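Local coordinates for protein nucleoporin nup120 (Schizosaccharomyces pombe, PDB 4GQ2) that serves as a structural component of the nuclear pore complex, the assembly through which macromolecules pass between nucleus and cytoplasm, at residues F107-M112 with A131-A135; S213-L219 with Q268-E274; W345-Q351 with L364-S370; R730-L735 with D811-V817; S904-F908 with E941-T945. All blocks are in the same frame, centred on the assembly; numbering follows the deposited sequence.

Interaction 1 (F107-M112 with A131-A135); sequences FPSNVM and AITHA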
# COMPACT_ATOMS: atom_id res chain seq x y z
N PHE A 107 5.35 -9.32 -33.81
CA PHE A 107 6.08 -9.47 -35.06
C PHE A 107 6.20 -10.95 -35.40
O PHE A 107 6.13 -11.79 -34.50
CB PHE A 107 7.48 -8.86 -34.92
CG PHE A 107 7.48 -7.36 -34.84
CD1 PHE A 107 7.28 -6.71 -33.62
CD2 PHE A 107 7.70 -6.60 -35.98
CE1 PHE A 107 7.29 -5.33 -33.55
CE2 PHE A 107 7.71 -5.21 -35.91
CZ PHE A 107 7.50 -4.58 -34.70
N PRO A 108 6.38 -11.27 -36.70
CA PRO A 108 6.56 -12.66 -37.13
C PRO A 108 7.98 -13.15 -36.84
O PRO A 108 8.23 -14.36 -36.86
CB PRO A 108 6.33 -12.61 -38.65
CG PRO A 108 5.88 -11.23 -38.97
CD PRO A 108 6.35 -10.35 -37.86
N SER A 109 8.88 -12.21 -36.59
CA SER A 109 10.27 -12.49 -36.23
C SER A 109 10.76 -11.46 -35.22
O SER A 109 10.26 -10.33 -35.19
CB SER A 109 11.14 -12.44 -37.49
OG SER A 109 12.50 -12.25 -37.16
N ASN A 110 11.73 -11.85 -34.39
CA ASN A 110 12.28 -10.97 -33.35
C ASN A 110 12.88 -9.68 -33.90
O ASN A 110 13.69 -9.72 -34.83
CB ASN A 110 13.35 -11.72 -32.52
CG ASN A 110 12.75 -12.54 -31.39
OD1 ASN A 110 11.74 -12.18 -30.80
ND2 ASN A 110 13.39 -13.66 -31.08
N VAL A 111 12.48 -8.54 -33.33
CA VAL A 111 13.14 -7.28 -33.63
C VAL A 111 14.61 -7.43 -33.26
O VAL A 111 14.94 -7.98 -32.21
CB VAL A 111 12.51 -6.10 -32.87
CG1 VAL A 111 13.20 -4.79 -33.24
CG2 VAL A 111 11.02 -6.00 -33.15
N MET A 112 15.51 -6.97 -34.13
CA MET A 112 16.93 -7.08 -33.85
C MET A 112 17.38 -6.02 -32.86
O MET A 112 16.79 -4.93 -32.78
CB MET A 112 17.76 -7.00 -35.14
CG MET A 112 17.87 -5.61 -35.76
SD MET A 112 19.18 -5.51 -37.00
CE MET A 112 19.39 -3.74 -37.16
N ALA A 131 11.36 -0.32 -37.42
CA ALA A 131 11.78 -1.57 -36.79
C ALA A 131 12.23 -2.60 -37.82
O ALA A 131 11.57 -2.80 -38.85
CB ALA A 131 10.65 -2.14 -35.94
N ILE A 132 13.35 -3.25 -37.53
CA ILE A 132 13.89 -4.31 -38.38
C ILE A 132 14.00 -5.59 -37.57
O ILE A 132 14.54 -5.60 -36.45
CB ILE A 132 15.27 -3.94 -38.98
CG1 ILE A 132 15.14 -2.75 -39.95
CG2 ILE A 132 15.89 -5.13 -39.70
CD1 ILE A 132 16.42 -2.00 -40.22
N THR A 133 13.48 -6.67 -38.14
CA THR A 133 13.46 -7.95 -37.46
C THR A 133 14.63 -8.81 -37.94
O THR A 133 15.32 -8.44 -38.88
CB THR A 133 12.11 -8.66 -37.69
OG1 THR A 133 11.90 -8.86 -39.09
CG2 THR A 133 10.97 -7.80 -37.14
N HIS A 134 14.84 -9.94 -37.28
CA HIS A 134 15.90 -10.88 -37.64
C HIS A 134 15.66 -11.46 -39.03
O HIS A 134 16.60 -11.92 -39.68
CB HIS A 134 16.03 -11.99 -36.59
CG HIS A 134 17.13 -12.99 -36.89
ND1 HIS A 134 16.89 -14.18 -37.48
CD2 HIS A 134 18.51 -12.94 -36.67
CE1 HIS A 134 18.05 -14.85 -37.63
NE2 HIS A 134 19.04 -14.09 -37.13
N ALA A 135 14.41 -11.42 -39.48
CA ALA A 135 14.04 -11.89 -40.81
C ALA A 135 14.32 -10.84 -41.87
O ALA A 135 14.19 -11.11 -43.07
CB ALA A 135 12.58 -12.29 -40.85
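The Phe107 ring packs against Thr133 and Ala131, with one face lying under Val111 CG2, which stands 3.8 Å above the ring plane and is displaced toward the rim. Thr133 CG2 approaches obliquely, 3.7 Å from Phe107 CD2, and farther along the ring Ala131 CB lies 4.2 Å from Phe107 CZ. Tyr139, on strand 138-143, adds an edge-to-face contact to the same ring. The torsion of Thr133 explains its role: OG1 occupies the position between backbone N and carbonyl carbon (chi1 60°), which leaves CG2 anti to the carbonyl carbon, directed at Phe107 and 3.3 Å from Ser109 O. In the beta-propeller, this is where the chain leaving strand 101-106 comes alongside the end of strand 126-133, in the next four-stranded sheet. Val111 and Thr133 form an antiparallel non-hydrogen-bonded pair, flanked by two backbone bonds. Met112 N donates almost straight to Ile132 O (2.9 Å, 173° at the hydrogen), lying in the carbonyl plane; His134 N donates to Asn110 O at 2.7 Å, nearly in line with the carbonyl. Beyond the strand end, Ser109 OG accepts a weak, bent bond from Ala135 N at 3.1 Å, while Ser109 CB rests 3.7 Å from Ala135 CB.

Interaction 2 (S213-L219 with Q268-E274); sequences SSYLFSL and QCVETIE
Phe217 with Glu274 and Ser213 with Gln268 mark the two ends of a contact in which the loop after strand 204-210 runs beside strand 268-274, the outermost strand of a four-stranded propeller sheet. The backbones make a single bridge, Ser218 with Ile273. Phe217 and Glu274 run side by side and point the same way, with ring and carboxylate planes 75° apart. Glu274 CB sits 3.7 Å from Phe217 CD1, and OE1 comes obliquely to within 3.2 Å of Phe217 CE1. Lys258 ties the pair together, through a cation-pi contact with the ring and a salt bridge to Glu274 OE2. At the other end Ser213 OG, held between its backbone N and carbonyl carbon (chi1 57°), works both ways: it donates to Gln268 OE1 at 3.0 Å, from above the amide plane, and accepts from Cys269 N at 163°. With an alanine in place of Ser213, Gln268 OE1 and Cys269 N would lose their shared partner, and this end of the segment would probably drift from the strand. Between these ends, Ser214, centre of an inverse gamma turn, sets its CB 3.1 Å from Thr272 OG1. Two donors of Ser218 grip Thr272 O from opposite faces of its carbonyl plane, the backbone N at 3.0 Å and OG at 3.2 Å.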
# COMPACT_ATOMS: atom_id res chain seq x y z
N SER A 213 32.93 7.93 -49.01
CA SER A 213 33.95 8.61 -49.81
C SER A 213 34.90 9.51 -49.01
O SER A 213 34.95 10.73 -49.20
CB SER A 213 33.29 9.39 -50.96
OG SER A 213 32.35 10.32 -50.46
N SER A 214 35.66 8.88 -48.11
CA SER A 214 36.67 9.58 -47.32
C SER A 214 37.98 9.68 -48.11
O SER A 214 38.90 8.88 -47.92
CB SER A 214 36.89 8.86 -45.98
OG SER A 214 37.20 7.49 -46.17
N TYR A 215 38.04 10.67 -49.00
CA TYR A 215 39.19 10.91 -49.88
C TYR A 215 40.51 11.02 -49.12
O TYR A 215 41.48 10.31 -49.41
CB TYR A 215 38.96 12.17 -50.72
CG TYR A 215 38.40 11.93 -52.11
CD1 TYR A 215 37.41 10.98 -52.35
CD2 TYR A 215 38.86 12.69 -53.20
CE1 TYR A 215 36.90 10.77 -53.63
CE2 TYR A 215 38.36 12.49 -54.48
CZ TYR A 215 37.38 11.53 -54.68
OH TYR A 215 36.89 11.33 -55.95
N LEU A 216 40.54 11.91 -48.13
CA LEU A 216 41.69 12.11 -47.26
C LEU A 216 41.26 12.04 -45.80
O LEU A 216 40.10 12.30 -45.47
CB LEU A 216 42.33 13.48 -47.53
CG LEU A 216 42.95 13.80 -48.89
CD1 LEU A 216 43.24 15.29 -48.97
CD2 LEU A 216 44.21 12.99 -49.14
N PHE A 217 42.20 11.69 -44.92
CA PHE A 217 41.98 11.82 -43.49
C PHE A 217 43.05 12.65 -42.78
O PHE A 217 44.24 12.54 -43.09
CB PHE A 217 41.75 10.47 -42.79
CG PHE A 217 42.86 9.47 -42.95
CD1 PHE A 217 43.93 9.44 -42.07
CD2 PHE A 217 42.80 8.50 -43.96
CE1 PHE A 217 44.94 8.49 -42.20
CE2 PHE A 217 43.80 7.55 -44.10
CZ PHE A 217 44.88 7.55 -43.22
N SER A 218 42.61 13.48 -41.85
CA SER A 218 43.51 14.29 -41.04
C SER A 218 44.06 13.52 -39.83
O SER A 218 43.54 12.46 -39.46
CB SER A 218 42.83 15.59 -40.61
OG SER A 218 41.59 15.33 -39.99
N LEU A 219 45.12 14.06 -39.24
CA LEU A 219 45.86 13.41 -38.16
C LEU A 219 46.67 14.45 -37.36
O LEU A 219 46.87 15.58 -37.83
CB LEU A 219 46.80 12.35 -38.76
CG LEU A 219 47.40 11.23 -37.91
CD1 LEU A 219 46.33 10.25 -37.43
CD2 LEU A 219 48.47 10.50 -38.70
N GLN A 268 28.10 12.46 -49.41
CA GLN A 268 29.55 12.35 -49.48
C GLN A 268 30.17 12.49 -48.09
O GLN A 268 29.59 13.14 -47.22
CB GLN A 268 30.14 13.41 -50.42
CG GLN A 268 29.52 13.47 -51.82
CD GLN A 268 29.77 12.22 -52.65
OE1 GLN A 268 30.87 11.67 -52.66
NE2 GLN A 268 28.74 11.78 -53.36
N CYS A 269 31.32 11.86 -47.89
CA CYS A 269 32.11 12.10 -46.69
C CYS A 269 32.89 13.40 -46.85
O CYS A 269 33.61 13.58 -47.83
CB CYS A 269 33.07 10.94 -46.42
SG CYS A 269 34.08 11.18 -44.94
N VAL A 270 32.71 14.30 -45.88
CA VAL A 270 33.30 15.64 -45.94
C VAL A 270 34.57 15.71 -45.11
O VAL A 270 35.48 16.48 -45.43
CB VAL A 270 32.33 16.72 -45.41
CG1 VAL A 270 32.65 18.07 -46.04
CG2 VAL A 270 30.89 16.35 -45.70
N GLU A 271 34.63 14.90 -44.06
CA GLU A 271 35.75 14.95 -43.12
C GLU A 271 35.99 13.60 -42.48
O GLU A 271 35.04 12.87 -42.18
CB GLU A 271 35.50 16.03 -42.06
CG GLU A 271 36.70 16.92 -41.78
CD GLU A 271 37.45 16.53 -40.52
OE1 GLU A 271 37.42 15.35 -40.14
OE2 GLU A 271 38.07 17.43 -39.92
N THR A 272 37.26 13.27 -42.28
CA THR A 272 37.66 12.00 -41.70
C THR A 272 38.86 12.26 -40.81
O THR A 272 39.73 13.05 -41.15
CB THR A 272 38.06 10.99 -42.79
OG1 THR A 272 37.16 11.11 -43.90
CG2 THR A 272 38.02 9.57 -42.26
N ILE A 273 38.90 11.59 -39.66
CA ILE A 273 40.06 11.66 -38.76
C ILE A 273 40.43 10.26 -38.31
O ILE A 273 39.58 9.52 -37.80
CB ILE A 273 39.78 12.52 -37.51
CG1 ILE A 273 39.31 13.92 -37.91
CG2 ILE A 273 41.02 12.60 -36.63
CD1 ILE A 273 38.64 14.68 -36.78
N GLU A 274 41.69 9.89 -38.49
CA GLU A 274 42.21 8.65 -37.92
C GLU A 274 42.49 8.86 -36.44
O GLU A 274 43.18 9.82 -36.06
CB GLU A 274 43.46 8.16 -38.66
CG GLU A 274 44.06 6.89 -38.08
CD GLU A 274 44.91 6.12 -39.08
OE1 GLU A 274 45.83 6.72 -39.68
OE2 GLU A 274 44.67 4.91 -39.24

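Interaction 3 (W345-Q351 with L364-S370); sequences WMLSDFQ and LIIAWKS
A beta hairpin of the propeller domain, made of strands 346-354 and 361-370, carries a classic beta bulge here: Ser348 and Asp349 both face Ala367. The evidence is the bonding, as Ser348 N donates to Ala367 O (2.9 Å) while Ala367 N donates to Asp349 O at 172°, and the pairing shifts by one residue between Leu347-Trp368 and Asp349-Ala367. Trp345 and Ser370 meet at one end. Ser370 CB lies over a face of the indole, 3.7 Å from the centroid of the six-membered ring and 16° off its normal, and Trp368 O comes to the edge of that ring. Trp368 in turn receives Leu347 CD1 over its own six-membered ring, 4.2 Å from the centroid. The first torsion of Leu347 (chi1 -178°) swings CG away from its own N and over the neighbouring strand, where CD1 also presses on Ile366 CG2 (3.4 Å), the two side chains crossing at about a right angle. Farther along, Leu364 CD1 meets the edge of the Phe350 ring at CD2, 3.7 Å away. Leu347, Phe350 and Trp368 face strand 297-302, which Leu364 also touches; on the other face Asp349, Gln351 and Ile365 touch strand 520-525, Lys369 is salt-bridged to Glu519, and strand 373-382 continues the sheet beyond strand 361-370.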
# COMPACT_ATOMS: atom_id res chain seq x y z
N TRP A 345 34.11 -5.09 -15.83
CA TRP A 345 33.06 -4.09 -16.04
C TRP A 345 33.08 -3.62 -17.47
O TRP A 345 34.14 -3.31 -18.01
CB TRP A 345 33.26 -2.89 -15.12
CG TRP A 345 32.83 -3.07 -13.69
CD1 TRP A 345 33.64 -3.38 -12.59
CD2 TRP A 345 31.48 -2.92 -13.13
NE1 TRP A 345 32.90 -3.45 -11.44
CE2 TRP A 345 31.60 -3.18 -11.69
CE3 TRP A 345 30.23 -2.62 -13.66
CZ2 TRP A 345 30.50 -3.13 -10.84
CZ3 TRP A 345 29.13 -2.57 -12.79
CH2 TRP A 345 29.26 -2.82 -11.41
N MET A 346 31.90 -3.55 -18.08
CA MET A 346 31.77 -3.10 -19.47
C MET A 346 30.93 -1.84 -19.57
O MET A 346 29.96 -1.65 -18.83
CB MET A 346 31.15 -4.18 -20.35
CG MET A 346 32.05 -5.36 -20.65
SD MET A 346 31.39 -6.40 -21.96
CE MET A 346 32.35 -7.90 -21.72
N LEU A 347 31.30 -0.97 -20.50
CA LEU A 347 30.49 0.18 -20.83
C LEU A 347 29.18 -0.30 -21.44
O LEU A 347 29.18 -1.10 -22.37
CB LEU A 347 31.22 1.09 -21.83
CG LEU A 347 30.48 2.38 -22.22
CD1 LEU A 347 30.24 3.21 -20.97
CD2 LEU A 347 31.26 3.17 -23.25
N SER A 348 28.07 0.17 -20.88
CA SER A 348 26.76 -0.12 -21.44
C SER A 348 26.29 1.01 -22.35
O SER A 348 25.81 0.77 -23.45
CB SER A 348 25.74 -0.37 -20.33
OG SER A 348 24.41 -0.27 -20.83
N ASP A 349 26.45 2.25 -21.88
CA ASP A 349 25.92 3.41 -22.59
C ASP A 349 26.42 4.67 -21.91
O ASP A 349 26.96 4.61 -20.80
CB ASP A 349 24.39 3.37 -22.59
CG ASP A 349 23.77 4.21 -23.69
OD1 ASP A 349 24.50 4.89 -24.44
OD2 ASP A 349 22.53 4.18 -23.81
N PHE A 350 26.24 5.82 -22.57
CA PHE A 350 26.59 7.11 -21.98
C PHE A 350 25.87 8.25 -22.69
O PHE A 350 25.45 8.11 -23.84
CB PHE A 350 28.12 7.32 -21.91
CG PHE A 350 28.79 7.38 -23.26
CD1 PHE A 350 29.05 6.23 -23.99
CD2 PHE A 350 29.20 8.60 -23.79
CE1 PHE A 350 29.67 6.29 -25.22
CE2 PHE A 350 29.83 8.68 -25.02
CZ PHE A 350 30.07 7.52 -25.74
N GLN A 351 25.71 9.37 -22.00
CA GLN A 351 25.09 10.56 -22.59
C GLN A 351 25.97 11.79 -22.37
O GLN A 351 26.83 11.79 -21.49
CB GLN A 351 23.70 10.83 -21.99
CG GLN A 351 22.67 9.75 -22.24
CD GLN A 351 22.06 9.81 -23.62
OE1 GLN A 351 21.04 10.46 -23.82
NE2 GLN A 351 22.69 9.14 -24.58
N LEU A 364 28.72 14.48 -18.52
CA LEU A 364 28.77 13.15 -19.11
C LEU A 364 28.28 12.08 -18.14
O LEU A 364 28.91 11.82 -17.11
CB LEU A 364 30.18 12.81 -19.61
CG LEU A 364 30.32 11.52 -20.43
CD1 LEU A 364 29.88 11.74 -21.87
CD2 LEU A 364 31.75 11.00 -20.40
N ILE A 365 27.14 11.48 -18.47
CA ILE A 365 26.57 10.39 -17.67
C ILE A 365 26.96 9.06 -18.31
O ILE A 365 26.81 8.87 -19.52
CB ILE A 365 25.03 10.50 -17.56
CG1 ILE A 365 24.62 11.89 -17.06
CG2 ILE A 365 24.47 9.43 -16.62
CD1 ILE A 365 23.25 12.33 -17.50
N ILE A 366 27.47 8.15 -17.50
CA ILE A 366 27.99 6.87 -17.97
C ILE A 366 27.36 5.72 -17.19
O ILE A 366 27.29 5.78 -15.97
CB ILE A 366 29.52 6.79 -17.79
CG1 ILE A 366 30.21 8.10 -18.18
CG2 ILE A 366 30.09 5.61 -18.57
CD1 ILE A 366 31.65 8.21 -17.75
N ALA A 367 26.94 4.68 -17.91
CA ALA A 367 26.40 3.45 -17.30
C ALA A 367 27.34 2.27 -17.50
O ALA A 367 27.75 1.96 -18.62
CB ALA A 367 25.02 3.13 -17.87
N TRP A 368 27.66 1.60 -16.39
CA TRP A 368 28.56 0.45 -16.39
C TRP A 368 27.82 -0.81 -16.06
O TRP A 368 26.91 -0.81 -15.23
CB TRP A 368 29.71 0.67 -15.42
CG TRP A 368 30.56 1.84 -15.82
CD1 TRP A 368 30.49 3.15 -15.34
CD2 TRP A 368 31.62 1.86 -16.84
NE1 TRP A 368 31.41 3.95 -15.97
CE2 TRP A 368 32.12 3.24 -16.88
CE3 TRP A 368 32.18 0.91 -17.69
CZ2 TRP A 368 33.15 3.63 -17.74
CZ3 TRP A 368 33.21 1.31 -18.55
CH2 TRP A 368 33.68 2.64 -18.57
N LYS A 369 28.24 -1.89 -16.70
CA LYS A 369 27.55 -3.17 -16.64
C LYS A 369 28.50 -4.28 -16.21
O LYS A 369 29.66 -4.29 -16.62
CB LYS A 369 26.96 -3.47 -18.02
CG LYS A 369 26.27 -4.81 -18.20
CD LYS A 369 25.76 -4.96 -19.63
CE LYS A 369 24.70 -6.04 -19.74
NZ LYS A 369 23.71 -5.74 -20.81
N SER A 370 28.00 -5.19 -15.38
CA SER A 370 28.72 -6.40 -15.04
C SER A 370 27.70 -7.49 -14.74
O SER A 370 27.24 -7.63 -13.60
CB SER A 370 29.63 -6.18 -13.83
OG SER A 370 30.47 -7.31 -13.63

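Interaction 4 (R730-L735 with D811-V817); sequences RLVSFL and DLVTELV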
# COMPACT_ATOMS: atom_id res chain seq x y z
N ARG A 730 3.69 10.60 13.58
CA ARG A 730 2.30 10.38 13.20
C ARG A 730 2.10 10.55 11.71
O ARG A 730 1.57 9.65 11.06
CB ARG A 730 1.36 11.33 13.95
CG ARG A 730 -0.10 11.08 13.65
CD ARG A 730 -1.01 11.94 14.51
NE ARG A 730 -1.20 13.23 13.87
CZ ARG A 730 -2.31 13.62 13.26
NH1 ARG A 730 -3.38 12.86 13.21
NH2 ARG A 730 -2.33 14.82 12.71
N LEU A 731 2.52 11.69 11.17
CA LEU A 731 2.25 12.03 9.78
C LEU A 731 3.01 11.11 8.85
O LEU A 731 2.48 10.67 7.84
CB LEU A 731 2.60 13.49 9.49
CG LEU A 731 1.72 14.52 10.21
CD1 LEU A 731 1.97 15.91 9.64
CD2 LEU A 731 0.25 14.16 10.09
N VAL A 732 4.25 10.83 9.22
CA VAL A 732 5.09 9.91 8.46
C VAL A 732 4.50 8.49 8.44
O VAL A 732 4.35 7.91 7.36
CB VAL A 732 6.55 9.96 8.98
CG1 VAL A 732 7.35 8.78 8.48
CG2 VAL A 732 7.20 11.28 8.56
N SER A 733 4.15 7.96 9.60
CA SER A 733 3.59 6.61 9.71
C SER A 733 2.23 6.52 9.04
O SER A 733 1.91 5.51 8.41
CB SER A 733 3.50 6.15 11.17
OG SER A 733 4.78 6.18 11.79
N PHE A 734 1.43 7.57 9.16
CA PHE A 734 0.19 7.69 8.40
C PHE A 734 0.41 7.50 6.89
O PHE A 734 -0.18 6.62 6.26
CB PHE A 734 -0.49 9.02 8.73
CG PHE A 734 -1.57 9.42 7.77
CD1 PHE A 734 -2.80 8.79 7.79
CD2 PHE A 734 -1.36 10.47 6.88
CE1 PHE A 734 -3.81 9.18 6.91
CE2 PHE A 734 -2.35 10.86 5.99
CZ PHE A 734 -3.58 10.21 6.01
N LEU A 735 1.31 8.31 6.33
CA LEU A 735 1.62 8.19 4.90
C LEU A 735 2.22 6.84 4.48
O LEU A 735 1.96 6.36 3.38
CB LEU A 735 2.49 9.35 4.43
CG LEU A 735 1.78 10.71 4.46
CD1 LEU A 735 2.78 11.84 4.29
CD2 LEU A 735 0.69 10.81 3.40
N ASP A 811 -5.01 19.97 9.64
CA ASP A 811 -4.30 18.71 9.77
C ASP A 811 -4.19 17.96 8.45
O ASP A 811 -5.17 17.83 7.71
CB ASP A 811 -5.00 17.83 10.80
CG ASP A 811 -4.11 16.73 11.29
OD1 ASP A 811 -3.08 17.05 11.92
OD2 ASP A 811 -4.43 15.55 11.05
N LEU A 812 -2.99 17.46 8.18
CA LEU A 812 -2.70 16.70 6.97
C LEU A 812 -3.56 15.44 6.81
O LEU A 812 -3.98 15.10 5.70
CB LEU A 812 -1.21 16.35 6.94
CG LEU A 812 -0.48 15.77 5.72
CD1 LEU A 812 -0.78 14.28 5.51
CD2 LEU A 812 -0.75 16.59 4.47
N VAL A 813 -3.82 14.75 7.92
CA VAL A 813 -4.66 13.55 7.88
C VAL A 813 -6.06 13.93 7.42
O VAL A 813 -6.61 13.31 6.51
CB VAL A 813 -4.73 12.82 9.23
CG1 VAL A 813 -5.73 11.68 9.18
CG2 VAL A 813 -3.36 12.29 9.62
N THR A 814 -6.61 14.97 8.02
CA THR A 814 -7.95 15.42 7.67
C THR A 814 -8.02 15.78 6.19
O THR A 814 -8.94 15.35 5.49
CB THR A 814 -8.41 16.59 8.55
OG1 THR A 814 -8.30 16.22 9.93
CG2 THR A 814 -9.85 16.93 8.23
N GLU A 815 -7.04 16.56 5.73
CA GLU A 815 -6.96 16.99 4.34
C GLU A 815 -6.93 15.80 3.38
O GLU A 815 -7.72 15.74 2.44
CB GLU A 815 -5.74 17.87 4.12
CG GLU A 815 -5.83 19.25 4.76
CD GLU A 815 -4.60 20.12 4.49
OE1 GLU A 815 -3.72 19.70 3.71
OE2 GLU A 815 -4.53 21.23 5.06
N LEU A 816 -6.01 14.86 3.62
CA LEU A 816 -5.87 13.74 2.71
C LEU A 816 -7.11 12.85 2.72
O LEU A 816 -7.66 12.54 1.65
CB LEU A 816 -4.59 12.93 3.00
CG LEU A 816 -4.41 11.64 2.18
CD1 LEU A 816 -4.46 11.94 0.69
CD2 LEU A 816 -3.11 10.94 2.56
N VAL A 817 -7.56 12.47 3.92
CA VAL A 817 -8.75 11.62 4.07
C VAL A 817 -10.01 12.27 3.48
O VAL A 817 -10.83 11.60 2.83
CB VAL A 817 -8.99 11.21 5.54
CG1 VAL A 817 -10.28 10.42 5.69
CG2 VAL A 817 -7.82 10.38 6.06
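Phe734 reaches from helix 719-739 into a hole formed by Leu812, Val813, Leu816 and Val817 of helix 812-822. Its CB points at that helix, and a first torsion of 164° carries the ring onward, CG turned away from the backbone N. Val813 CG2 stands over the ring centre, 3.8 Å from the centroid and 8° off the normal, a CH-pi contact over the middle of the face. Farther out, CE1 meets Val813 CG1 at 3.9 Å; CE2 touches Leu812 CD1 (3.8 Å, at the ring edge) and, from another side, Leu816 CD2 (3.5 Å); CZ meets Leu816 CD2 at 3.6 Å, with Val817 CG2 more distant. This is a single knob-into-hole contact between two helices of the alpha-helical part of the protein. The axes of segments 730-735 and 812-817 approach to 11.1 Å, 25° from parallel. Replacement of Phe734 by alanine would probably leave a gap among the four hydrophobic residues and take from Val813 CG2 the ring it sits on. Trp835 meets the same ring edge-to-face. One turn earlier, Arg730 NH2 donates to Asp811 OD2 at 2.8 Å, on the syn lone pair and near the guanidinium plane, within a salt bridge. Asp811 is also the N-cap of helix 812-822, OD2 accepting weakly from Val813 N.

Interaction 5 (S904-F908 with E941-T945); sequences SKKLF and ETLKT
This is a partly buried helix-helix contact in the C-terminal HEAT-repeat region, between helix 895-909 and helix 932-949, the next helix but one. The short axes run 21° from parallel at 10.9 Å, and the intervening helix 913-925 touches both through Ser904 and Glu941 on its Ser920. At this spacing the junction rests mainly on side chains, with no hydrogen bond crossing between the two segments. Ser904 and Thr945 form its inner side: Thr945 CG2 lies 3.7 Å from Ser904 OG and 4.0 Å from Phe908 CD1. Ser904 OG is hydrogen-bonded to Ala916 O of helix 913-925, and the Glu941 carboxylate lies beside it without bonding to it. The Glu941 chain bends at chi2 (-76°), which brings its carboxylate against Lys905, the two side chains crossing at a slant with Glu941 CD 3.6 Å from Lys905 CG. The charges do not close up: Lys905 NZ stops 4.3 Å from Glu941 OE1, longer than a salt bridge, and any attraction there is probably modest. On the outer side Phe908 extends toward helix 932-949 and meets Lys944, the two side chains crossing at about a right angle. Lys944 comes to the ring obliquely, its CE 3.6 Å from Phe908 CE2 and its NZ 3.4 Å from that same ring carbon.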
# COMPACT_ATOMS: atom_id res chain seq x y z
N SER A 904 -30.07 15.62 10.20
CA SER A 904 -31.37 15.02 9.91
C SER A 904 -31.50 14.60 8.45
O SER A 904 -31.81 13.45 8.16
CB SER A 904 -32.50 15.97 10.29
OG SER A 904 -33.75 15.34 10.08
N LYS A 905 -31.23 15.54 7.54
CA LYS A 905 -31.33 15.29 6.10
C LYS A 905 -30.30 14.25 5.65
O LYS A 905 -30.54 13.51 4.69
CB LYS A 905 -31.14 16.59 5.29
CG LYS A 905 -32.20 17.66 5.52
CD LYS A 905 -31.71 19.04 5.08
CE LYS A 905 -32.26 19.45 3.72
NZ LYS A 905 -33.63 20.02 3.83
N LYS A 906 -29.16 14.20 6.35
CA LYS A 906 -28.08 13.28 5.98
C LYS A 906 -28.40 11.85 6.42
O LYS A 906 -28.21 10.92 5.65
CB LYS A 906 -26.74 13.74 6.56
CG LYS A 906 -25.53 13.12 5.87
CD LYS A 906 -25.25 13.81 4.55
CE LYS A 906 -24.41 12.96 3.63
NZ LYS A 906 -24.64 13.36 2.21
N LEU A 907 -28.87 11.69 7.65
CA LEU A 907 -29.30 10.38 8.10
C LEU A 907 -30.46 9.88 7.24
O LEU A 907 -30.59 8.67 7.01
CB LEU A 907 -29.69 10.40 9.58
CG LEU A 907 -28.62 10.25 10.68
CD1 LEU A 907 -27.70 9.06 10.45
CD2 LEU A 907 -27.80 11.52 10.86
N PHE A 908 -31.28 10.82 6.77
CA PHE A 908 -32.45 10.52 5.95
C PHE A 908 -32.08 9.90 4.60
O PHE A 908 -32.72 8.95 4.16
CB PHE A 908 -33.30 11.79 5.74
CG PHE A 908 -34.54 11.57 4.91
CD1 PHE A 908 -35.71 11.09 5.50
CD2 PHE A 908 -34.54 11.83 3.54
CE1 PHE A 908 -36.85 10.88 4.74
CE2 PHE A 908 -35.68 11.61 2.77
CZ PHE A 908 -36.84 11.14 3.37
N GLU A 941 -39.07 19.18 7.75
CA GLU A 941 -38.23 17.99 7.90
C GLU A 941 -38.75 16.99 8.93
O GLU A 941 -38.69 15.79 8.70
CB GLU A 941 -36.77 18.36 8.18
CG GLU A 941 -35.89 18.32 6.93
CD GLU A 941 -35.53 16.90 6.49
OE1 GLU A 941 -35.72 16.59 5.29
OE2 GLU A 941 -35.05 16.11 7.32
N THR A 942 -39.27 17.48 10.06
CA THR A 942 -39.87 16.59 11.05
C THR A 942 -40.95 15.70 10.42
O THR A 942 -40.94 14.48 10.59
CB THR A 942 -40.46 17.35 12.26
OG1 THR A 942 -39.43 18.14 12.86
CG2 THR A 942 -41.00 16.37 13.29
N LEU A 943 -41.88 16.33 9.68
CA LEU A 943 -42.95 15.60 9.00
C LEU A 943 -42.36 14.52 8.11
O LEU A 943 -42.62 13.33 8.30
CB LEU A 943 -43.83 16.54 8.16
CG LEU A 943 -44.78 17.52 8.86
CD1 LEU A 943 -45.45 18.43 7.84
CD2 LEU A 943 -45.82 16.80 9.71
N LYS A 944 -41.53 14.96 7.17
CA LYS A 944 -40.82 14.09 6.24
C LYS A 944 -40.12 12.91 6.92
O LYS A 944 -40.08 11.80 6.37
CB LYS A 944 -39.82 14.94 5.44
CG LYS A 944 -39.25 14.29 4.20
CD LYS A 944 -38.53 15.34 3.36
CE LYS A 944 -37.44 14.73 2.49
NZ LYS A 944 -37.99 13.73 1.53
N THR A 945 -39.57 13.14 8.11
CA THR A 945 -38.78 12.12 8.80
C THR A 945 -39.61 11.17 9.66
O THR A 945 -39.43 9.95 9.60
CB THR A 945 -37.61 12.73 9.61
OG1 THR A 945 -38.12 13.70 10.53
CG2 THR A 945 -36.61 13.39 8.68

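Interactions 1, 2 and 3 all belong to the beta-propeller, but to different strands. Interactions 1 and 3, centres 26 Å apart, are buried, whereas interaction 2 lies at the surface. Their chemistry follows: interaction 3 combines antiparallel strand pairing, broken by a bulge, with aromatic packing, interaction 1 has one bridge beside a ring, and interaction 2 relies more on serine hydroxyls and a carboxylate. Interactions 4 and 5 each join two nearly parallel helices; the two contacts are about 14 Å apart at their nearest atoms. The buried interaction 4 has a hydrophobic knob and a salt bridge; the partly buried interaction 5 has neither. Interactions 2 and 5 are the farthest apart, with centres 90 Å distant.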